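Sugar isomerase (Sinorhizobium meliloti, PDB 3QC0) binds a zinc ion in a xylose isomerase-like TIM barrel and probably isomerises a sugar. Local coordinates at residues C18-A23 with I35-D40. Numbering follows the deposited sequence.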
ATOM      1  N   CYS A  18      -4.490  -9.924  27.855  1.00 28.67           N
ATOM      2  CA  CYS A  18      -5.537  -9.368  28.682  1.00 29.28           C
ATOM      3  C   CYS A  18      -6.876  -9.385  28.013  1.00 28.86           C
ATOM      4  O   CYS A  18      -6.995  -8.956  26.863  1.00 28.77           O
ATOM      5  CB  CYS A  18      -5.249  -7.912  29.074  1.00 28.46           C
ATOM      6  SG  CYS A  18      -3.689  -7.600  29.896  1.00 33.23           S
ATOM      7  N   GLY A  19      -7.892  -9.808  28.754  1.00 30.43           N
ATOM      8  CA  GLY A  19      -9.252  -9.510  28.375  1.00 29.73           C
ATOM      9  C   GLY A  19      -9.588  -8.097  28.806  1.00 28.88           C
ATOM     10  O   GLY A  19      -8.745  -7.373  29.325  1.00 28.50           O
ATOM     11  N   PHE A  20     -10.847  -7.712  28.628  1.00 27.99           N
ATOM     12  CA  PHE A  20     -11.254  -6.311  28.814  1.00 28.67           C
ATOM     13  C   PHE A  20     -10.983  -5.745  30.208  1.00 29.60           C
ATOM     14  O   PHE A  20     -10.430  -4.660  30.356  1.00 29.95           O
ATOM     15  CB  PHE A  20     -12.763  -6.178  28.484  1.00 27.51           C
ATOM     16  CG  PHE A  20     -13.285  -4.774  28.537  1.00 27.22           C
ATOM     17  CD1 PHE A  20     -13.726  -4.209  29.708  1.00 27.00           C
ATOM     18  CD2 PHE A  20     -13.413  -4.024  27.361  1.00 26.53           C
ATOM     19  CE1 PHE A  20     -14.204  -2.910  29.737  1.00 26.53           C
ATOM     20  CE2 PHE A  20     -13.870  -2.745  27.381  1.00 25.41           C
ATOM     21  CZ  PHE A  20     -14.323  -2.170  28.562  1.00 26.96           C
ATOM     22  N   ALA A  21     -11.413  -6.456  31.269  1.00 30.50           N
ATOM     23  CA  ALA A  21     -11.244  -5.929  32.596  1.00 31.57           C
ATOM     24  C   ALA A  21      -9.793  -5.759  33.019  1.00 32.10           C
ATOM     25  O   ALA A  21      -9.446  -4.738  33.631  1.00 30.49           O
ATOM     26  CB  ALA A  21     -11.952  -6.847  33.607  1.00 31.23           C
ATOM     27  N   GLU A  22      -8.962  -6.753  32.695  1.00 33.24           N
ATOM     28  CA  GLU A  22      -7.540  -6.676  33.046  1.00 35.11           C
ATOM     29  C   GLU A  22      -6.841  -5.592  32.243  1.00 34.04           C
ATOM     30  O   GLU A  22      -5.995  -4.879  32.763  1.00 33.56           O
ATOM     31  CB  GLU A  22      -6.809  -7.990  32.816  1.00 36.25           C
ATOM     32  CG  GLU A  22      -5.423  -7.957  33.522  1.00 41.82           C
ATOM     33  CD  GLU A  22      -4.523  -9.099  33.149  1.00 45.22           C
ATOM     34  OE1 GLU A  22      -5.024 -10.123  32.617  1.00 47.98           O
ATOM     35  OE2 GLU A  22      -3.304  -8.961  33.395  1.00 47.89           O
ATOM     36  N   ALA A  23      -7.195  -5.482  30.964  1.00 32.64           N
ATOM     37  CA  ALA A  23      -6.636  -4.425  30.133  1.00 31.40           C
ATOM     38  C   ALA A  23      -6.953  -3.058  30.729  1.00 30.67           C
ATOM     39  O   ALA A  23      -6.102  -2.206  30.855  1.00 28.94           O
ATOM     40  CB  ALA A  23      -7.172  -4.535  28.703  1.00 28.93           C
ATOM     41  N   ILE A  35      -9.360   4.268  26.234  1.00 22.27           N
ATOM     42  CA  ILE A  35      -9.148   2.979  25.608  1.00 22.51           C
ATOM     43  C   ILE A  35      -9.915   2.943  24.289  1.00 21.70           C
ATOM     44  O   ILE A  35     -10.797   3.767  24.040  1.00 20.62           O
ATOM     45  CB  ILE A  35      -9.578   1.789  26.524  1.00 23.21           C
ATOM     46  CG1 ILE A  35     -11.073   1.867  26.916  1.00 23.47           C
ATOM     47  CG2 ILE A  35      -8.707   1.766  27.794  1.00 24.37           C
ATOM     48  CD1 ILE A  35     -11.633   0.535  27.332  1.00 25.63           C
ATOM     49  N   ALA A  36      -9.588   1.949  23.477  1.00 20.60           N
ATOM     50  CA  ALA A  36     -10.410   1.572  22.332  1.00 19.20           C
ATOM     51  C   ALA A  36     -10.498   0.059  22.313  1.00 19.87           C
ATOM     52  O   ALA A  36      -9.563  -0.624  21.889  1.00 18.50           O
ATOM     53  CB  ALA A  36      -9.819   2.131  21.021  1.00 19.17           C
ATOM     54  N   PRO A  37     -11.608  -0.492  22.839  1.00 17.83           N
ATOM     55  CA  PRO A  37     -11.786  -1.918  22.805  1.00 18.89           C
ATOM     56  C   PRO A  37     -12.358  -2.408  21.482  1.00 18.47           C
ATOM     57  O   PRO A  37     -12.858  -1.615  20.673  1.00 18.04           O
ATOM     58  CB  PRO A  37     -12.801  -2.158  23.908  1.00 18.89           C
ATOM     59  CG  PRO A  37     -13.720  -0.967  23.784  1.00 18.48           C
ATOM     60  CD  PRO A  37     -12.787   0.195  23.397  1.00 18.88           C
ATOM     61  N   TRP A  38     -12.279  -3.722  21.306  1.00 18.96           N
ATOM     62  CA  TRP A  38     -12.852  -4.386  20.175  1.00 18.37           C
ATOM     63  C   TRP A  38     -14.137  -5.103  20.546  1.00 18.56           C
ATOM     64  O   TRP A  38     -14.345  -5.512  21.715  1.00 18.94           O
ATOM     65  CB  TRP A  38     -11.844  -5.378  19.585  1.00 18.45           C
ATOM     66  CG  TRP A  38     -10.687  -4.719  18.926  1.00 18.27           C
ATOM     67  CD1 TRP A  38      -9.820  -3.823  19.467  1.00 18.64           C
ATOM     68  CD2 TRP A  38     -10.297  -4.857  17.550  1.00 17.88           C
ATOM     69  NE1 TRP A  38      -8.910  -3.410  18.526  1.00 19.75           N
ATOM     70  CE2 TRP A  38      -9.188  -4.038  17.351  1.00 17.31           C
ATOM     71  CE3 TRP A  38     -10.767  -5.626  16.491  1.00 18.55           C
ATOM     72  CZ2 TRP A  38      -8.523  -3.968  16.130  1.00 18.50           C
ATOM     73  CZ3 TRP A  38     -10.106  -5.534  15.265  1.00 19.95           C
ATOM     74  CH2 TRP A  38      -9.029  -4.697  15.102  1.00 19.92           C
ATOM     75  N   ARG A  39     -14.994  -5.314  19.559  1.00 17.97           N
ATOM     76  CA  ARG A  39     -16.321  -5.855  19.829  1.00 18.90           C
ATOM     77  C   ARG A  39     -16.275  -7.262  20.409  1.00 20.08           C
ATOM     78  O   ARG A  39     -17.124  -7.608  21.238  1.00 21.21           O
ATOM     79  CB  ARG A  39     -17.154  -5.840  18.561  1.00 18.43           C
ATOM     80  CG  ARG A  39     -17.477  -4.403  18.114  1.00 17.81           C
ATOM     81  CD  ARG A  39     -18.200  -4.413  16.822  1.00 19.17           C
ATOM     82  NE  ARG A  39     -19.539  -4.946  16.914  1.00 17.54           N
ATOM     83  CZ  ARG A  39     -20.251  -5.394  15.881  1.00 19.45           C
ATOM     84  NH1 ARG A  39     -19.716  -5.433  14.660  1.00 19.64           N
ATOM     85  NH2 ARG A  39     -21.457  -5.808  16.026  1.00 22.71           N
ATOM     86  N   ASP A  40     -15.285  -8.045  20.011  1.00 20.83           N
ATOM     87  CA  ASP A  40     -15.143  -9.423  20.533  1.00 23.01           C
ATOM     88  C   ASP A  40     -14.762  -9.388  21.988  1.00 23.66           C
ATOM     89  O   ASP A  40     -15.257 -10.218  22.757  1.00 25.41           O
ATOM     90  CB  ASP A  40     -14.195 -10.308  19.703  1.00 23.60           C
ATOM     91  CG  ASP A  40     -12.785  -9.752  19.556  1.00 26.05           C
ATOM     92  OD1 ASP A  40     -12.515  -8.572  19.806  1.00 26.17           O
ATOM     93  OD2 ASP A  40     -11.916 -10.552  19.133  1.00 32.04           O
TER
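Phe20, in the first turn of helix 20-29, brings the CE2-CZ end of its ring up to Ile35 of strand 34-36 and Pro37 just beyond its end. The closest approach is at the rim of the ring, where CB of Pro37 lies near the ring plane, 3.7 Å from CE2 of Phe20. Proline suits this place because its closed ring offers a compact hydrocarbon surface, and its CG also reaches to 4.0 Å from Phe20 CE2. The side chains of Ile35 and Phe20 cross at about a right angle, with Ile35 CD1 4.0 Å from both CE2 and CZ of Phe20. Isoleucine fits this buried site, its branched chain being purely hydrocarbon and its CG1 carrying CD1 out to the ring. With CG anti to the backbone N (chi1 -176°), the phenyl group extends from the helix toward the barrel, and a long, flat residue can span a backbone gap of 7.5 Å between the CA atoms of Phe20 and Pro37. Ile45 of helix 39-45 also touches Phe20, while Pro37, its side chain about 12 Å from the zinc ion, rests on Leu61 and Val42.

Away from this buried patch the segments diverge. Gly19, the exposed N-cap residue of helix 20-29, accepts the bond from Ala23 N to its O (2.9 Å), and Ala21 and Glu22 are likewise exposed. Beyond Pro37, Trp38 turns its indole away.

No hydrogen bond or salt bridge links the two segments, so within this beta-alpha-beta unit the start of the helix meets the strand end and the residue after it through van der Waals fit and hydrophobic burial.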